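Local coordinates for protein esterase (Xanthomonas oryzae pv. oryzae, PDB 3H2G) that hydrolyses ester bonds as a secreted-lipase-like alpha/beta hydrolase and degrades rice cell walls during infection, at residues P204-Y209 with S334-V339; P327-G332 with A360-G365. One frame throughout, in Å; residues are numbered along the deposited sequence.

Interaction 1 of 2, residues P204-Y209 with S334-V339; sequences PISGPY and SNDATV
Water 1 bridges Ser206 and Asp336, lying 2.7 Å from Ser206 OG and 2.8 Å from Asp336 OD2, to which it donates. The two side-chain oxygens themselves stay 4.0 Å apart from each other (Ser206 OG to Asp336 OD2), so the water is the polar link between the segments. Asp336 OD2 is also hydrogen-bonded to ND1 of His377, and Ser206 OG pairs with Thr380 OG1. The other carboxylate oxygen, OD1, accepts two backbone N-H groups of its own loop. Thr338 N, 2.9 Å from Asp336 OD1, comes nearly along the C-O bond and closes an Asx turn. Val339 N meets Asp336 OD1 at the same 2.9 Å from above the carboxylate plane, 57° out of it, with an almost straight N-H...O. Together these bonds restrict rotation of the carboxylate. Asp336 follows strand 328-332 of the alpha/beta-hydrolase sheet, the usual place for the acid of this fold, and with Ser176 and His377 it probably forms the catalytic triad. Ser206 follows the neighbouring strand 198-205. Beside this link Val339 packs its aliphatic side chain against the backbone. It turns its CG1 branch, anti to the backbone N (chi1 178°), onto residues 206-208. Val339 CG1 sits 3.4 Å from Ser206 O, a buried carbonyl oxygen with no hydrogen-bond partner in the model. Val339 CG1 is 4.3 Å from Pro208 CB. Pro208 is the centre of an inverse gamma turn. Next in the chain, Tyr209 folds back, and its OH accepts from Gly207 N. Gly207 O stands over the centre of the Tyr209 ring, 3.2 Å above its plane.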
loop_
_atom_site.group_PDB
_atom_site.type_symbol
_atom_site.label_atom_id
_atom_site.label_comp_id
_atom_site.label_asym_id
_atom_site.label_seq_id
_atom_site.Cartn_x
_atom_site.Cartn_y
_atom_site.Cartn_z
ATOM N N PRO A 204 6.070 -1.176 7.537
ATOM C CA PRO A 204 5.833 -0.640 6.188
ATOM C C PRO A 204 6.938 -1.148 5.263
ATOM O O PRO A 204 8.107 -1.190 5.656
ATOM C CB PRO A 204 5.921 0.873 6.390
ATOM C CG PRO A 204 5.538 1.058 7.831
ATOM C CD PRO A 204 6.247 -0.085 8.510
ATOM N N ILE A 205 6.573 -1.518 4.041
ATOM C CA ILE A 205 7.540 -2.035 3.080
ATOM C C ILE A 205 7.667 -1.180 1.816
ATOM O O ILE A 205 6.686 -0.923 1.125
ATOM C CB ILE A 205 7.159 -3.473 2.652
ATOM C CG1 ILE A 205 7.099 -4.383 3.881
ATOM C CG2 ILE A 205 8.164 -4.006 1.632
ATOM C CD1 ILE A 205 6.461 -5.741 3.602
ATOM N N SER A 206 8.887 -0.741 1.528
ATOM C CA SER A 206 9.176 0.052 0.333
ATOM C C SER A 206 8.180 1.176 0.046
ATOM O O SER A 206 7.780 1.385 -1.103
ATOM C CB SER A 206 9.261 -0.879 -0.878
ATOM O OG SER A 206 10.179 -1.935 -0.630
ATOM N N GLY A 207 7.797 1.909 1.088
ATOM C CA GLY A 207 6.854 3.000 0.913
ATOM C C GLY A 207 7.512 4.362 0.745
ATOM O O GLY A 207 8.593 4.604 1.283
ATOM N N PRO A 208 6.880 5.278 -0.005
ATOM C CA PRO A 208 7.422 6.621 -0.231
ATOM C C PRO A 208 7.017 7.577 0.895
ATOM O O PRO A 208 6.247 8.506 0.674
ATOM C CB PRO A 208 6.806 7.006 -1.570
ATOM C CG PRO A 208 5.446 6.393 -1.471
ATOM C CD PRO A 208 5.730 5.022 -0.893
ATOM N N TYR A 209 7.541 7.338 2.099
ATOM C CA TYR A 209 7.219 8.157 3.271
ATOM C C TYR A 209 7.565 9.628 3.053
ATOM O O TYR A 209 6.840 10.520 3.503
ATOM C CB TYR A 209 7.952 7.611 4.501
ATOM C CG TYR A 209 7.997 6.097 4.524
ATOM C CD1 TYR A 209 6.824 5.344 4.475
ATOM C CD2 TYR A 209 9.215 5.418 4.505
ATOM C CE1 TYR A 209 6.861 3.954 4.393
ATOM C CE2 TYR A 209 9.266 4.028 4.422
ATOM C CZ TYR A 209 8.087 3.304 4.360
ATOM O OH TYR A 209 8.132 1.938 4.212
ATOM N N SER A 334 18.178 -1.391 -1.210
ATOM C CA SER A 334 19.000 -0.323 -1.764
ATOM C C SER A 334 19.171 -0.491 -3.280
ATOM O O SER A 334 19.850 0.307 -3.928
ATOM C CB SER A 334 20.362 -0.274 -1.061
ATOM O OG SER A 334 20.941 -1.561 -0.960
ATOM N N ASN A 335 18.551 -1.528 -3.842
ATOM C CA ASN A 335 18.604 -1.765 -5.290
ATOM C C ASN A 335 17.367 -1.113 -5.920
ATOM O O ASN A 335 17.301 -0.927 -7.134
ATOM C CB ASN A 335 18.544 -3.265 -5.620
ATOM C CG ASN A 335 19.773 -4.032 -5.168
ATOM O OD1 ASN A 335 19.653 -5.070 -4.518
ATOM N ND2 ASN A 335 20.953 -3.545 -5.527
ATOM N N ASP A 336 16.394 -0.780 -5.074
ATOM C CA ASP A 336 15.115 -0.191 -5.487
ATOM C C ASP A 336 15.193 1.220 -6.079
ATOM O O ASP A 336 15.449 2.187 -5.364
ATOM C CB ASP A 336 14.162 -0.177 -4.287
ATOM C CG ASP A 336 12.709 0.023 -4.683
ATOM O OD1 ASP A 336 12.437 0.569 -5.773
ATOM O OD2 ASP A 336 11.833 -0.359 -3.881
ATOM N N ALA A 337 14.950 1.333 -7.383
ATOM C CA ALA A 337 14.989 2.625 -8.063
ATOM C C ALA A 337 13.600 3.252 -8.206
ATOM O O ALA A 337 13.479 4.414 -8.597
ATOM C CB ALA A 337 15.640 2.473 -9.442
ATOM N N THR A 338 12.553 2.491 -7.899
ATOM C CA THR A 338 11.194 3.022 -7.995
ATOM C C THR A 338 10.879 3.816 -6.726
ATOM O O THR A 338 10.341 4.924 -6.786
ATOM C CB THR A 338 10.161 1.889 -8.189
ATOM O OG1 THR A 338 10.407 1.230 -9.441
ATOM C CG2 THR A 338 8.744 2.454 -8.198
ATOM N N VAL A 339 11.225 3.243 -5.579
ATOM C CA VAL A 339 11.032 3.903 -4.294
ATOM C C VAL A 339 12.353 3.765 -3.536
ATOM O O VAL A 339 12.566 2.788 -2.814
ATOM C CB VAL A 339 9.894 3.246 -3.471
ATOM C CG1 VAL A 339 9.765 3.935 -2.116
ATOM C CG2 VAL A 339 8.576 3.345 -4.235
HETATM O O HOH W 1 12.538 -0.740 -1.248
#

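Interaction 2 of 2, residues P327-G332 with A360-G365; sequences PTLLCG and ALVDTG
Leu330 and Leu361 are paired neighbours in two parallel strands, 328-332 and 360-363. Helix 342-353 joins the strands in a beta-alpha-beta unit at the edge of the alpha/beta-hydrolase sheet. Backbone bonds run along the whole pairing, the shortest being Thr364 N to Gly332 O at 2.8 Å, in the carbonyl plane. Leu361 has CG anti to its N (chi1 169°), and with chi2 at 65° this brings Leu361 CD1 over Leu330 O, 3.1 Å away, a tight contact from above the carbonyl plane. Leu330 CB also packs against Leu361 CD1. Both leucines pack on Ala344 and Ile348 of helix 342-353. The opposite face carries Leu329, Cys331, Ala360 and Val362, and helix 376-396 covers it. There Leu329 CD1 lies between two side chains of the edge strand, 4.0 Å from Ala360 CB and 4.0 Å from Val362 CG1. Val362 holds CG1 between its N and carbonyl carbon (chi1 58°). This points Val362 CG1 across to Cys331, 3.5 Å from Cys331 SG. That sulfur is disulfide-bonded to Cys384 of helix 376-396, so the bridge ties the strand to the helix covering it. At the end of the strand Asp363 starts an Asx turn: Asp363 OD1 accepts from Gly365 N at 2.7 Å. Thr364 directs its methyl carbon CG2 to the disulfide, 3.7 Å from Cys331 SG.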
loop_
_atom_site.group_PDB
_atom_site.type_symbol
_atom_site.label_atom_id
_atom_site.label_comp_id
_atom_site.label_asym_id
_atom_site.label_seq_id
_atom_site.Cartn_x
_atom_site.Cartn_y
_atom_site.Cartn_z
ATOM N N PRO A 327 6.523 -0.230 18.013
ATOM C CA PRO A 327 7.777 -0.783 17.492
ATOM C C PRO A 327 7.580 -0.884 15.979
ATOM O O PRO A 327 6.623 -1.505 15.510
ATOM C CB PRO A 327 7.851 -2.146 18.166
ATOM C CG PRO A 327 7.268 -1.858 19.520
ATOM C CD PRO A 327 6.049 -1.005 19.174
ATOM N N THR A 328 8.476 -0.266 15.222
ATOM C CA THR A 328 8.342 -0.247 13.773
ATOM C C THR A 328 9.601 -0.691 13.048
ATOM O O THR A 328 10.715 -0.413 13.488
ATOM C CB THR A 328 7.976 1.179 13.306
ATOM O OG1 THR A 328 6.836 1.637 14.043
ATOM C CG2 THR A 328 7.650 1.206 11.818
ATOM N N LEU A 329 9.412 -1.386 11.932
ATOM C CA LEU A 329 10.527 -1.855 11.125
ATOM C C LEU A 329 10.264 -1.523 9.663
ATOM O O LEU A 329 9.375 -2.095 9.034
ATOM C CB LEU A 329 10.717 -3.368 11.282
ATOM C CG LEU A 329 11.873 -3.978 10.475
ATOM C CD1 LEU A 329 13.178 -3.252 10.805
ATOM C CD2 LEU A 329 11.989 -5.462 10.794
ATOM N N LEU A 330 11.029 -0.576 9.133
ATOM C CA LEU A 330 10.883 -0.183 7.739
ATOM C C LEU A 330 11.771 -1.098 6.910
ATOM O O LEU A 330 12.961 -1.233 7.185
ATOM C CB LEU A 330 11.310 1.277 7.558
ATOM C CG LEU A 330 10.615 2.304 8.458
ATOM C CD1 LEU A 330 11.118 3.697 8.117
ATOM C CD2 LEU A 330 9.107 2.226 8.272
ATOM N N CYS A 331 11.192 -1.741 5.904
ATOM C CA CYS A 331 11.958 -2.648 5.062
ATOM C C CYS A 331 11.966 -2.161 3.624
ATOM O O CYS A 331 11.006 -1.552 3.151
ATOM C CB CYS A 331 11.363 -4.057 5.134
ATOM S SG CYS A 331 12.331 -5.385 4.335
ATOM N N GLY A 332 13.066 -2.432 2.936
ATOM C CA GLY A 332 13.198 -2.025 1.555
ATOM C C GLY A 332 14.501 -2.567 1.012
ATOM O O GLY A 332 15.162 -3.369 1.671
ATOM N N ALA A 360 13.253 1.101 13.258
ATOM C CA ALA A 360 14.490 0.533 12.740
ATOM C C ALA A 360 14.351 0.316 11.238
ATOM O O ALA A 360 13.264 0.447 10.676
ATOM C CB ALA A 360 14.798 -0.788 13.434
ATOM N N LEU A 361 15.456 -0.032 10.594
ATOM C CA LEU A 361 15.466 -0.257 9.159
ATOM C C LEU A 361 16.186 -1.550 8.797
ATOM O O LEU A 361 17.156 -1.938 9.446
ATOM C CB LEU A 361 16.163 0.916 8.465
ATOM C CG LEU A 361 16.517 0.764 6.985
ATOM C CD1 LEU A 361 15.245 0.657 6.161
ATOM C CD2 LEU A 361 17.348 1.956 6.535
ATOM N N VAL A 362 15.695 -2.224 7.765
ATOM C CA VAL A 362 16.330 -3.445 7.285
ATOM C C VAL A 362 16.382 -3.344 5.763
ATOM O O VAL A 362 15.429 -2.889 5.130
ATOM C CB VAL A 362 15.570 -4.720 7.735
ATOM C CG1 VAL A 362 14.130 -4.691 7.243
ATOM C CG2 VAL A 362 16.296 -5.958 7.214
ATOM N N ASP A 363 17.513 -3.750 5.193
ATOM C CA ASP A 363 17.759 -3.681 3.753
ATOM C C ASP A 363 17.911 -5.082 3.163
ATOM O O ASP A 363 18.766 -5.854 3.597
ATOM C CB ASP A 363 19.037 -2.855 3.523
ATOM C CG ASP A 363 19.376 -2.661 2.053
ATOM O OD1 ASP A 363 18.648 -3.167 1.179
ATOM O OD2 ASP A 363 20.393 -1.988 1.776
ATOM N N THR A 364 17.086 -5.403 2.170
ATOM C CA THR A 364 17.135 -6.718 1.537
ATOM C C THR A 364 17.861 -6.698 0.196
ATOM O O THR A 364 17.814 -7.673 -0.555
ATOM C CB THR A 364 15.720 -7.281 1.311
ATOM O OG1 THR A 364 14.994 -6.416 0.427
ATOM C CG2 THR A 364 14.977 -7.390 2.636
ATOM N N GLY A 365 18.529 -5.585 -0.095
ATOM C CA GLY A 365 19.255 -5.455 -1.346
ATOM C C GLY A 365 20.468 -6.362 -1.427
ATOM O O GLY A 365 20.947 -6.868 -0.408
#

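How the interactions relate
The two interactions share one part of the sheet. Strand 328-332 lies between strands 198-205 and 359-363, and its following loop supplies residues 334-339. Interaction 1 is the deeper contact. It is small and wholly buried, joins loops at the strand ends, and combines a water-bridged carboxylate at the probable catalytic site with the packing of one valine against a backbone turn. Interaction 2 is larger and partly open to solvent at the sheet edge, and relies on regular backbone bonds and aliphatic packing. They meet directly: Ser206 N probably bonds to Cys331 O, 2.8 Å away, while Ser334 OG probably bonds to Asp363 OD2, also at 2.8 Å.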